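Side-chain contacts in glutamate--LysW ligase ArgX (Sulfolobus tokodaii, PDB 3VPB), which probably catalyses the ATP-dependent bonding of glutamate's amino group to the gamma-carboxyl group of the C-terminal glutamate of the carrier protein LysW, in arginine biosynthesis: residues B[92-97]-B[246-251]; B[184-189]-B[212-217]; B[219-224]-B[236-241]. All coordinates share one frame; numbering follows the deposited sequence.

How the contacts relate
All three contacts belong to the ATP-grasp part of the chain and reach one antiparallel sheet. Contacts 2 and 3 share helix 216-229, and their centres are about 8 Å apart. L186 of contact 2 packs on V222 of contact 3, CD1 to CG1 at 3.9 Å. Contacts 1 and 3 use neighbouring strands, with centres about 9 Å apart; V247 O and L239 N probably form a hydrogen bond of 2.9 Å. These two strands supply E250 and D237 to the magnesium that binds ADP. Contact 2 is farther from the nucleotide: the side chain of I212 is about 14 Å from ADP. Its centre is about 17 Å from that of contact 1. Y246 OH still meets D215 OD2 at 3.0 Å, a probable hydrogen bond.

Contact 1: B[92-97]-B[246-251]; sequences SKLYRE and YVVNEL. With MG (magnesium ion), chain N; ZN (zinc ion), chain O; ADP (adenosine-5'-diphosphate), chain L.
L94 reaches V248 and L251 through two torsions. Its CG stands anti to the carbonyl carbon (chi1 -65°), and CD1 then runs on extended from CA (chi2 178°). This methyl makes both contacts. It touches V248 CG1 at 3.8 Å, where the side chains cross at about a right angle, and L251 CD1 at 3.9 Å. All three residues are buried. Within these two segments L94 CD1 makes the contact; T90 of the same helix also packs on L251.

N249 and E250 point from the strand to the nucleotide. Both face D237 in a classic beta bulge. N249 ND2 gives ADP O1A a weak hydrogen bond of 3.1 Å, while OD1 is hydrogen-bonded to K127 NZ. With a leucine in its place, K127 would probably lose this acceptor and O1A this weak donor. E250 is extended beyond CG. Its OE1 bridges the metals, 2.1 Å from magnesium and 2.1 Å from zinc, and OE2 completes a two-oxygen grip on zinc at 2.4 Å. D237 is also a magnesium ligand, and N252 also binds zinc. One carboxylate thus bridges two cations that also bind the ADP diphosphate, and the cations probably offset part of the negative charge of phosphates and carboxylate.

Contact 2: B[184-189]-B[212-217]; sequences EELLGC and IEVDEK
C189 meets I212 and V214 with its CB. That carbon lies 4.0 Å from I212 CD1 and 4.0 Å from V214 CG2. From CB the side chain turns so that SG is anti to the carbonyl carbon (chi1 -62°). There SG is bonded to C179 SG in a disulfide, which ties strand 185-193 to strand 175-182. The disulfide fixes where SG lies, while I212 and V214 pack on CB.

The side chain of I212 leaves the backbone at an angle to the strand, and CG1, between the backbone N and the carbonyl carbon (chi1 58°), carries CD1 to C189 CB. A water also joins the two backbones. It donates to C189 O at 2.6 Å and accepts from I212 N at 2.9 Å. These residues lie in the RimK-like ATP-grasp domain, where the chain leaves edge strand 208-211 and crosses to helix 216-229. The sheet has a classic beta bulge here, with L187 and G188 both facing I180.

V214 divides its two methyls. CG2 goes to C189, while CG1 goes to L186 CD2 at 4.0 Å, the two side chains sliding past each other in opposite directions. D215 then takes the N-cap position of helix 216-229. Its OD1 accepts from L218 N, and K217 NZ lies 3.7 Å from the same OD1 in a long salt bridge.

Contact 3: B[219-224]-B[236-241]; sequences KETVVK and IDILEH. With MG (magnesium ion), chain N; ADP (adenosine-5'-diphosphate), chain L.
V222 makes the main apolar contacts, with one methyl for each of two isoleucines. CG1 is anti to the backbone N (chi1 175°) and touches I236 CD1 at 3.6 Å. CG2 meets I238 CD1 at 3.5 Å. Both side chains cross the valine obliquely. T221 CG2 adds a looser approach to I238 CD1 at 4.4 Å. The hydroxyl of T221 is used within the helix, in a hydrogen bond to K217 O.

The metal and ionic interactions involve D237, between the two isoleucines in the strand. Its OD2 binds magnesium at 2.1 Å and also takes a hydrogen bond from R192. OD1 forms a salt bridge with R178. These partners probably hold the carboxylate in one orientation at the metal. ADP O2A and O2B and a water are further magnesium ligands.

Nucleotide packing falls to L239. Its CD1 lies 3.7 Å from C6 of the adenine.

Helix 219-224 crosses strand 236-241 at 137°, the axes coming within 10.0 Å. I236 and I238 serve the helix, whereas D237 and L239 serve the nucleotide. This five-stranded antiparallel sheet, with D237 and E250 binding magnesium at the ADP phosphates, fits an ATP-grasp domain, in which the nucleotide lies between two such sheets.

Contact 1: B[92-97]-B[246-251]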
loop_
_atom_site.group_PDB
_atom_site.type_symbol
_atom_site.label_atom_id
_atom_site.label_comp_id
_atom_site.label_asym_id
_atom_site.label_seq_id
_atom_site.Cartn_x
_atom_site.Cartn_y
_atom_site.Cartn_z
ATOM N N SER B 92 12.826 3.919 23.841
ATOM C CA SER B 92 12.308 3.466 25.149
ATOM C C SER B 92 13.402 2.925 26.089
ATOM O O SER B 92 13.492 3.351 27.266
ATOM C CB SER B 92 11.212 2.392 24.986
ATOM O OG SER B 92 10.582 2.142 26.229
ATOM N N LYS B 93 14.207 1.990 25.581
ATOM C CA LYS B 93 15.269 1.337 26.367
ATOM C C LYS B 93 16.332 2.364 26.747
ATOM O O LYS B 93 16.761 2.433 27.905
ATOM C CB LYS B 93 15.929 0.196 25.596
ATOM C CG LYS B 93 15.099 -1.073 25.428
ATOM C CD LYS B 93 14.605 -1.654 26.750
ATOM C CE LYS B 93 13.849 -2.986 26.534
ATOM N NZ LYS B 93 12.490 -2.799 25.947
ATOM N N LEU B 94 16.740 3.182 25.776
ATOM C CA LEU B 94 17.791 4.181 26.033
ATOM C C LEU B 94 17.333 5.216 27.069
ATOM O O LEU B 94 18.046 5.510 28.040
ATOM C CB LEU B 94 18.203 4.874 24.721
ATOM C CG LEU B 94 18.878 3.976 23.678
ATOM C CD1 LEU B 94 19.202 4.769 22.412
ATOM C CD2 LEU B 94 20.117 3.291 24.219
ATOM N N TYR B 95 16.130 5.741 26.867
ATOM C CA TYR B 95 15.601 6.779 27.737
ATOM C C TYR B 95 15.525 6.285 29.162
ATOM O O TYR B 95 15.918 6.990 30.082
ATOM C CB TYR B 95 14.229 7.302 27.277
ATOM C CG TYR B 95 13.744 8.449 28.139
ATOM C CD1 TYR B 95 14.173 9.755 27.902
ATOM C CD2 TYR B 95 12.882 8.214 29.222
ATOM C CE1 TYR B 95 13.737 10.811 28.721
ATOM C CE2 TYR B 95 12.462 9.251 30.048
ATOM C CZ TYR B 95 12.892 10.536 29.792
ATOM O OH TYR B 95 12.457 11.545 30.610
ATOM N N ARG B 96 14.979 5.087 29.328
ATOM C CA ARG B 96 14.810 4.477 30.630
ATOM C C ARG B 96 16.105 4.374 31.427
ATOM O O ARG B 96 16.090 4.471 32.658
ATOM C CB ARG B 96 14.243 3.081 30.434
ATOM C CG ARG B 96 12.834 2.984 30.854
ATOM C CD ARG B 96 12.799 2.695 32.331
ATOM N NE ARG B 96 13.451 1.420 32.602
ATOM C CZ ARG B 96 13.899 1.043 33.797
ATOM N NH1 ARG B 96 13.774 1.845 34.854
ATOM N NH2 ARG B 96 14.481 -0.138 33.925
ATOM N N GLU B 97 17.215 4.167 30.725
ATOM C CA GLU B 97 18.515 3.968 31.373
ATOM C C GLU B 97 19.370 5.240 31.419
ATOM O O GLU B 97 20.543 5.186 31.786
ATOM C CB GLU B 97 19.295 2.875 30.667
ATOM C CG GLU B 97 18.513 1.614 30.363
ATOM C CD GLU B 97 18.452 0.651 31.523
ATOM O OE1 GLU B 97 17.712 0.924 32.493
ATOM O OE2 GLU B 97 19.126 -0.400 31.450
ATOM N N TYR B 246 26.587 15.007 23.287
ATOM C CA TYR B 246 26.256 13.840 22.455
ATOM C C TYR B 246 24.877 13.285 22.805
ATOM O O TYR B 246 24.561 13.036 23.976
ATOM C CB TYR B 246 27.300 12.738 22.573
ATOM C CG TYR B 246 28.683 13.138 22.104
ATOM C CD1 TYR B 246 28.882 13.598 20.804
ATOM C CD2 TYR B 246 29.789 13.041 22.956
ATOM C CE1 TYR B 246 30.162 13.970 20.348
ATOM C CE2 TYR B 246 31.081 13.405 22.508
ATOM C CZ TYR B 246 31.245 13.861 21.205
ATOM O OH TYR B 246 32.485 14.224 20.746
ATOM N N VAL B 247 24.083 13.077 21.768
ATOM C CA VAL B 247 22.714 12.591 21.897
ATOM C C VAL B 247 22.617 11.386 20.969
ATOM O O VAL B 247 22.966 11.489 19.789
ATOM C CB VAL B 247 21.717 13.720 21.476
ATOM C CG1 VAL B 247 20.307 13.262 21.607
ATOM C CG2 VAL B 247 21.880 14.961 22.350
ATOM N N VAL B 248 22.139 10.252 21.480
ATOM C CA VAL B 248 21.997 9.060 20.631
ATOM C C VAL B 248 20.703 9.152 19.836
ATOM O O VAL B 248 19.609 9.314 20.409
ATOM C CB VAL B 248 22.050 7.745 21.451
ATOM C CG1 VAL B 248 21.934 6.532 20.514
ATOM C CG2 VAL B 248 23.351 7.685 22.234
ATOM N N ASN B 249 20.836 9.078 18.516
ATOM C CA ASN B 249 19.710 9.161 17.618
ATOM C C ASN B 249 19.124 7.801 17.231
ATOM O O ASN B 249 17.904 7.657 17.129
ATOM C CB ASN B 249 20.147 9.925 16.376
ATOM C CG ASN B 249 19.006 10.258 15.456
ATOM O OD1 ASN B 249 17.882 10.499 15.890
ATOM N ND2 ASN B 249 19.301 10.295 14.162
ATOM N N GLU B 250 19.975 6.819 16.945
ATOM C CA GLU B 250 19.476 5.467 16.643
ATOM C C GLU B 250 20.595 4.449 16.703
ATOM O O GLU B 250 21.766 4.813 16.778
ATOM C CB GLU B 250 18.805 5.392 15.277
ATOM C CG GLU B 250 19.761 5.612 14.102
ATOM C CD GLU B 250 19.260 4.955 12.831
ATOM O OE1 GLU B 250 19.828 5.249 11.741
ATOM O OE2 GLU B 250 18.327 4.111 12.932
ATOM N N LEU B 251 20.214 3.179 16.660
ATOM C CA LEU B 251 21.153 2.085 16.465
ATOM C C LEU B 251 20.689 1.267 15.295
ATOM O O LEU B 251 19.514 1.303 14.966
ATOM C CB LEU B 251 21.245 1.199 17.721
ATOM C CG LEU B 251 22.065 1.810 18.871
ATOM C CD1 LEU B 251 21.178 2.633 19.797
ATOM C CD2 LEU B 251 22.821 0.757 19.645
HETATM MG MG MG N . 20.573 6.844 10.622
HETATM ZN ZN ZN O . 18.776 3.792 10.598
HETATM P PB ADP L . 17.682 6.466 9.407
HETATM O O1B ADP L . 17.484 5.186 10.129
HETATM O O2B ADP L . 19.120 6.828 9.074
HETATM O O3B ADP L . 16.766 6.704 8.242
HETATM P PA ADP L . 17.985 8.662 11.287
HETATM O O1A ADP L . 17.091 8.968 12.485
HETATM O O2A ADP L . 19.428 8.231 11.428
HETATM O O3A ADP L . 17.146 7.586 10.436
HETATM O "O5'" ADP L . 17.930 9.978 10.368
HETATM C "C5'" ADP L . 18.665 10.127 9.153
HETATM C "C4'" ADP L . 19.383 11.463 9.149
HETATM O "O4'" ADP L . 18.432 12.500 9.411
HETATM C "C3'" ADP L . 20.399 11.538 10.293
HETATM O "O3'" ADP L . 21.685 11.067 9.869
HETATM C "C2'" ADP L . 20.433 13.014 10.611
HETATM O "O2'" ADP L . 21.287 13.705 9.689
HETATM C "C1'" ADP L . 19.017 13.437 10.324
HETATM N N9 ADP L . 18.213 13.441 11.561
HETATM C C8 ADP L . 17.354 12.485 11.998
HETATM N N7 ADP L . 16.784 12.900 13.139
HETATM C C5 ADP L . 17.273 14.122 13.427
HETATM C C6 ADP L . 17.110 15.106 14.505
HETATM N N6 ADP L . 16.245 14.864 15.507
HETATM N N1 ADP L . 17.783 16.292 14.408
HETATM C C2 ADP L . 18.629 16.560 13.406
HETATM N N3 ADP L . 18.846 15.670 12.404
HETATM C C4 ADP L . 18.207 14.469 12.389
HETATM O O HOH W 1 21.669 8.311 9.535
HETATM O O HOH W 2 17.448 2.195 10.288
#

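Contact 2: B[184-189]-B[212-217]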
loop_
_atom_site.group_PDB
_atom_site.type_symbol
_atom_site.label_atom_id
_atom_site.label_comp_id
_atom_site.label_asym_id
_atom_site.label_seq_id
_atom_site.Cartn_x
_atom_site.Cartn_y
_atom_site.Cartn_z
ATOM N N GLU B 184 30.015 -5.429 22.019
ATOM C CA GLU B 184 29.794 -4.307 22.969
ATOM C C GLU B 184 31.053 -3.487 23.304
ATOM O O GLU B 184 31.110 -2.800 24.330
ATOM C CB GLU B 184 29.013 -4.726 24.233
ATOM C CG GLU B 184 27.755 -5.529 23.920
ATOM C CD GLU B 184 26.921 -5.911 25.133
ATOM O OE1 GLU B 184 27.259 -5.533 26.275
ATOM O OE2 GLU B 184 25.913 -6.620 24.936
ATOM N N GLU B 185 32.053 -3.575 22.439
ATOM C CA GLU B 185 33.237 -2.719 22.539
ATOM C C GLU B 185 33.294 -1.829 21.324
ATOM O O GLU B 185 33.016 -2.274 20.218
ATOM C CB GLU B 185 34.521 -3.538 22.599
ATOM C CG GLU B 185 34.598 -4.450 23.825
ATOM C CD GLU B 185 36.018 -4.803 24.210
ATOM O OE1 GLU B 185 36.312 -4.755 25.426
ATOM O OE2 GLU B 185 36.839 -5.136 23.319
ATOM N N LEU B 186 33.688 -0.580 21.534
ATOM C CA LEU B 186 33.803 0.364 20.425
ATOM C C LEU B 186 34.864 -0.042 19.397
ATOM O O LEU B 186 36.029 -0.289 19.746
ATOM C CB LEU B 186 34.100 1.777 20.961
ATOM C CG LEU B 186 34.264 2.830 19.852
ATOM C CD1 LEU B 186 32.944 3.096 19.100
ATOM C CD2 LEU B 186 34.842 4.121 20.422
ATOM N N LEU B 187 34.472 -0.100 18.120
ATOM C CA LEU B 187 35.423 -0.356 17.047
ATOM C C LEU B 187 35.990 0.961 16.495
ATOM O O LEU B 187 37.201 1.091 16.233
ATOM C CB LEU B 187 34.768 -1.180 15.922
ATOM C CG LEU B 187 35.638 -1.545 14.723
ATOM C CD1 LEU B 187 36.711 -2.600 15.114
ATOM C CD2 LEU B 187 34.807 -2.021 13.545
ATOM N N GLY B 188 35.116 1.953 16.327
ATOM C CA GLY B 188 35.562 3.230 15.803
ATOM C C GLY B 188 34.366 4.103 15.483
ATOM O O GLY B 188 33.220 3.640 15.549
ATOM N N CYS B 189 34.662 5.354 15.127
ATOM C CA CYS B 189 33.646 6.360 14.798
ATOM C C CYS B 189 34.144 7.209 13.659
ATOM O O CYS B 189 35.357 7.363 13.448
ATOM C CB CYS B 189 33.352 7.290 15.991
ATOM S SG CYS B 189 32.694 6.555 17.486
ATOM N N ILE B 212 37.214 11.686 12.789
ATOM C CA ILE B 212 37.097 12.557 13.970
ATOM C C ILE B 212 37.989 12.062 15.098
ATOM O O ILE B 212 38.409 10.912 15.113
ATOM C CB ILE B 212 35.635 12.645 14.542
ATOM C CG1 ILE B 212 35.098 11.257 14.912
ATOM C CG2 ILE B 212 34.712 13.345 13.547
ATOM C CD1 ILE B 212 33.872 11.254 15.876
ATOM N N GLU B 213 38.253 12.936 16.053
ATOM C CA GLU B 213 38.852 12.501 17.308
ATOM C C GLU B 213 37.749 11.925 18.179
ATOM O O GLU B 213 36.693 12.544 18.350
ATOM C CB GLU B 213 39.516 13.670 18.018
ATOM C CG GLU B 213 40.415 13.223 19.179
ATOM C CD GLU B 213 41.625 14.124 19.374
ATOM O OE1 GLU B 213 41.625 15.251 18.833
ATOM O OE2 GLU B 213 42.583 13.702 20.066
ATOM N N VAL B 214 37.987 10.737 18.717
ATOM C CA VAL B 214 37.029 10.122 19.608
ATOM C C VAL B 214 37.448 10.397 21.044
ATOM O O VAL B 214 38.451 9.861 21.527
ATOM C CB VAL B 214 36.895 8.603 19.368
ATOM C CG1 VAL B 214 35.720 8.049 20.163
ATOM C CG2 VAL B 214 36.747 8.302 17.877
ATOM N N ASP B 215 36.688 11.248 21.722
ATOM C CA ASP B 215 36.987 11.578 23.112
ATOM C C ASP B 215 36.281 10.608 24.050
ATOM O O ASP B 215 35.425 9.815 23.622
ATOM C CB ASP B 215 36.607 13.039 23.432
ATOM C CG ASP B 215 35.120 13.340 23.208
ATOM O OD1 ASP B 215 34.245 12.558 23.647
ATOM O OD2 ASP B 215 34.830 14.403 22.612
ATOM N N GLU B 216 36.637 10.666 25.329
ATOM C CA GLU B 216 36.093 9.728 26.291
ATOM C C GLU B 216 34.571 9.739 26.401
ATOM O O GLU B 216 33.972 8.670 26.463
ATOM C CB GLU B 216 36.742 9.884 27.672
ATOM C CG GLU B 216 37.893 8.914 27.881
ATOM C CD GLU B 216 37.478 7.434 27.754
ATOM O OE1 GLU B 216 36.340 7.070 28.148
ATOM O OE2 GLU B 216 38.297 6.628 27.258
ATOM N N LYS B 217 33.963 10.928 26.420
ATOM C CA LYS B 217 32.513 11.052 26.579
ATOM C C LYS B 217 31.800 10.343 25.428
ATOM O O LYS B 217 30.773 9.733 25.632
ATOM C CB LYS B 217 32.068 12.515 26.615
ATOM C CG LYS B 217 32.691 13.366 27.730
ATOM C CD LYS B 217 33.084 14.772 27.235
ATOM C CE LYS B 217 34.380 14.747 26.395
ATOM N NZ LYS B 217 35.433 13.780 26.913
HETATM O O HOH W 3 37.336 8.794 12.488
#

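Contact 3: B[219-224]-B[236-241]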
loop_
_atom_site.group_PDB
_atom_site.type_symbol
_atom_site.label_atom_id
_atom_site.label_comp_id
_atom_site.label_asym_id
_atom_site.label_seq_id
_atom_site.Cartn_x
_atom_site.Cartn_y
_atom_site.Cartn_z
ATOM N N LYS B 219 33.009 7.762 23.557
ATOM C CA LYS B 219 33.201 6.325 23.725
ATOM C C LYS B 219 32.233 5.779 24.774
ATOM O O LYS B 219 31.604 4.755 24.551
ATOM C CB LYS B 219 34.660 5.997 24.113
ATOM C CG LYS B 219 34.872 4.552 24.612
ATOM C CD LYS B 219 35.871 4.532 25.787
ATOM C CE LYS B 219 35.550 3.465 26.863
ATOM N NZ LYS B 219 34.310 3.625 27.721
ATOM N N GLU B 220 32.129 6.482 25.905
ATOM C CA GLU B 220 31.293 6.078 27.038
ATOM C C GLU B 220 29.826 6.046 26.634
ATOM O O GLU B 220 29.084 5.150 27.033
ATOM C CB GLU B 220 31.475 7.071 28.198
ATOM C CG GLU B 220 32.820 6.969 28.861
ATOM C CD GLU B 220 33.217 8.214 29.684
ATOM O OE1 GLU B 220 32.507 9.262 29.663
ATOM O OE2 GLU B 220 34.268 8.134 30.358
ATOM N N THR B 221 29.427 7.036 25.840
ATOM C CA THR B 221 28.053 7.114 25.341
ATOM C C THR B 221 27.735 5.902 24.479
ATOM O O THR B 221 26.734 5.227 24.727
ATOM C CB THR B 221 27.811 8.406 24.544
ATOM O OG1 THR B 221 28.097 9.528 25.390
ATOM C CG2 THR B 221 26.368 8.480 24.089
ATOM N N VAL B 222 28.577 5.646 23.470
ATOM C CA VAL B 222 28.382 4.510 22.562
ATOM C C VAL B 222 28.355 3.193 23.343
ATOM O O VAL B 222 27.448 2.376 23.162
ATOM C CB VAL B 222 29.467 4.439 21.454
ATOM C CG1 VAL B 222 29.321 3.191 20.595
ATOM C CG2 VAL B 222 29.430 5.679 20.575
ATOM N N VAL B 223 29.346 2.983 24.209
ATOM C CA VAL B 223 29.433 1.705 24.905
ATOM C C VAL B 223 28.194 1.447 25.768
ATOM O O VAL B 223 27.641 0.349 25.751
ATOM C CB VAL B 223 30.775 1.529 25.674
ATOM C CG1 VAL B 223 30.752 0.265 26.539
ATOM C CG2 VAL B 223 31.944 1.439 24.657
ATOM N N LYS B 224 27.753 2.461 26.504
ATOM C CA LYS B 224 26.576 2.319 27.347
ATOM C C LYS B 224 25.324 2.000 26.502
ATOM O O LYS B 224 24.545 1.091 26.830
ATOM C CB LYS B 224 26.380 3.572 28.187
ATOM C CG LYS B 224 25.159 3.535 29.118
ATOM C CD LYS B 224 25.355 2.536 30.240
ATOM C CE LYS B 224 24.020 2.070 30.837
ATOM N NZ LYS B 224 24.227 0.849 31.700
ATOM N N ILE B 236 25.786 2.850 15.483
ATOM C CA ILE B 236 25.134 3.830 16.327
ATOM C C ILE B 236 25.271 5.185 15.640
ATOM O O ILE B 236 26.362 5.533 15.132
ATOM C CB ILE B 236 25.795 3.929 17.727
ATOM C CG1 ILE B 236 26.049 2.551 18.355
ATOM C CG2 ILE B 236 24.912 4.746 18.685
ATOM C CD1 ILE B 236 27.346 1.779 17.876
ATOM N N ASP B 237 24.159 5.928 15.612
ATOM C CA ASP B 237 24.129 7.280 15.081
ATOM C C ASP B 237 24.062 8.238 16.267
ATOM O O ASP B 237 23.196 8.106 17.151
ATOM C CB ASP B 237 22.878 7.544 14.207
ATOM C CG ASP B 237 22.845 6.758 12.903
ATOM O OD1 ASP B 237 23.512 5.722 12.756
ATOM O OD2 ASP B 237 22.099 7.200 11.974
ATOM N N ILE B 238 24.963 9.222 16.269
ATOM C CA ILE B 238 24.966 10.247 17.317
ATOM C C ILE B 238 24.903 11.669 16.735
ATOM O O ILE B 238 25.508 11.963 15.705
ATOM C CB ILE B 238 26.198 10.057 18.243
ATOM C CG1 ILE B 238 25.952 8.833 19.130
ATOM C CG2 ILE B 238 26.475 11.332 19.092
ATOM C CD1 ILE B 238 27.193 8.299 19.814
ATOM N N LEU B 239 24.094 12.516 17.380
ATOM C CA LEU B 239 23.955 13.917 17.024
ATOM C C LEU B 239 24.624 14.764 18.092
ATOM O O LEU B 239 24.728 14.355 19.266
ATOM C CB LEU B 239 22.481 14.320 16.920
ATOM C CG LEU B 239 21.688 13.587 15.833
ATOM C CD1 LEU B 239 20.190 13.704 16.108
ATOM C CD2 LEU B 239 22.094 14.160 14.483
ATOM N N GLU B 240 25.071 15.953 17.697
ATOM C CA GLU B 240 25.797 16.836 18.635
ATOM C C GLU B 240 24.942 18.061 18.913
ATOM O O GLU B 240 24.632 18.835 17.977
ATOM C CB GLU B 240 27.144 17.249 18.044
ATOM C CG GLU B 240 28.066 16.052 17.790
ATOM C CD GLU B 240 29.149 16.356 16.776
ATOM O OE1 GLU B 240 28.861 16.388 15.556
ATOM O OE2 GLU B 240 30.308 16.543 17.193
ATOM N N HIS B 241 24.501 18.177 20.163
ATOM C CA HIS B 241 23.613 19.255 20.592
ATOM C C HIS B 241 24.466 20.386 21.155
ATOM O O HIS B 241 25.365 20.125 21.963
ATOM C CB HIS B 241 22.639 18.755 21.671
ATOM C CG HIS B 241 21.519 19.704 21.956
ATOM N ND1 HIS B 241 21.668 20.819 22.758
ATOM C CD2 HIS B 241 20.231 19.715 21.535
ATOM C CE1 HIS B 241 20.519 21.460 22.836
ATOM N NE2 HIS B 241 19.634 20.820 22.091
HETATM MG MG MG N . 20.573 6.844 10.622
HETATM P PB ADP L . 17.682 6.466 9.407
HETATM O O1B ADP L . 17.484 5.186 10.129
HETATM O O2B ADP L . 19.120 6.828 9.074
HETATM O O3B ADP L . 16.766 6.704 8.242
HETATM P PA ADP L . 17.985 8.662 11.287
HETATM O O1A ADP L . 17.091 8.968 12.485
HETATM O O2A ADP L . 19.428 8.231 11.428
HETATM O O3A ADP L . 17.146 7.586 10.436
HETATM O "O5'" ADP L . 17.930 9.978 10.368
HETATM C "C5'" ADP L . 18.665 10.127 9.153
HETATM C "C4'" ADP L . 19.383 11.463 9.149
HETATM O "O4'" ADP L . 18.432 12.500 9.411
HETATM C "C3'" ADP L . 20.399 11.538 10.293
HETATM O "O3'" ADP L . 21.685 11.067 9.869
HETATM C "C2'" ADP L . 20.433 13.014 10.611
HETATM O "O2'" ADP L . 21.287 13.705 9.689
HETATM C "C1'" ADP L . 19.017 13.437 10.324
HETATM N N9 ADP L . 18.213 13.441 11.561
HETATM C C8 ADP L . 17.354 12.485 11.998
HETATM N N7 ADP L . 16.784 12.900 13.139
HETATM C C5 ADP L . 17.273 14.122 13.427
HETATM C C6 ADP L . 17.110 15.106 14.505
HETATM N N6 ADP L . 16.245 14.864 15.507
HETATM N N1 ADP L . 17.783 16.292 14.408
HETATM C C2 ADP L . 18.629 16.560 13.406
HETATM N N3 ADP L . 18.846 15.670 12.404
HETATM C C4 ADP L . 18.207 14.469 12.389
HETATM O O HOH W 1 21.669 8.311 9.535
#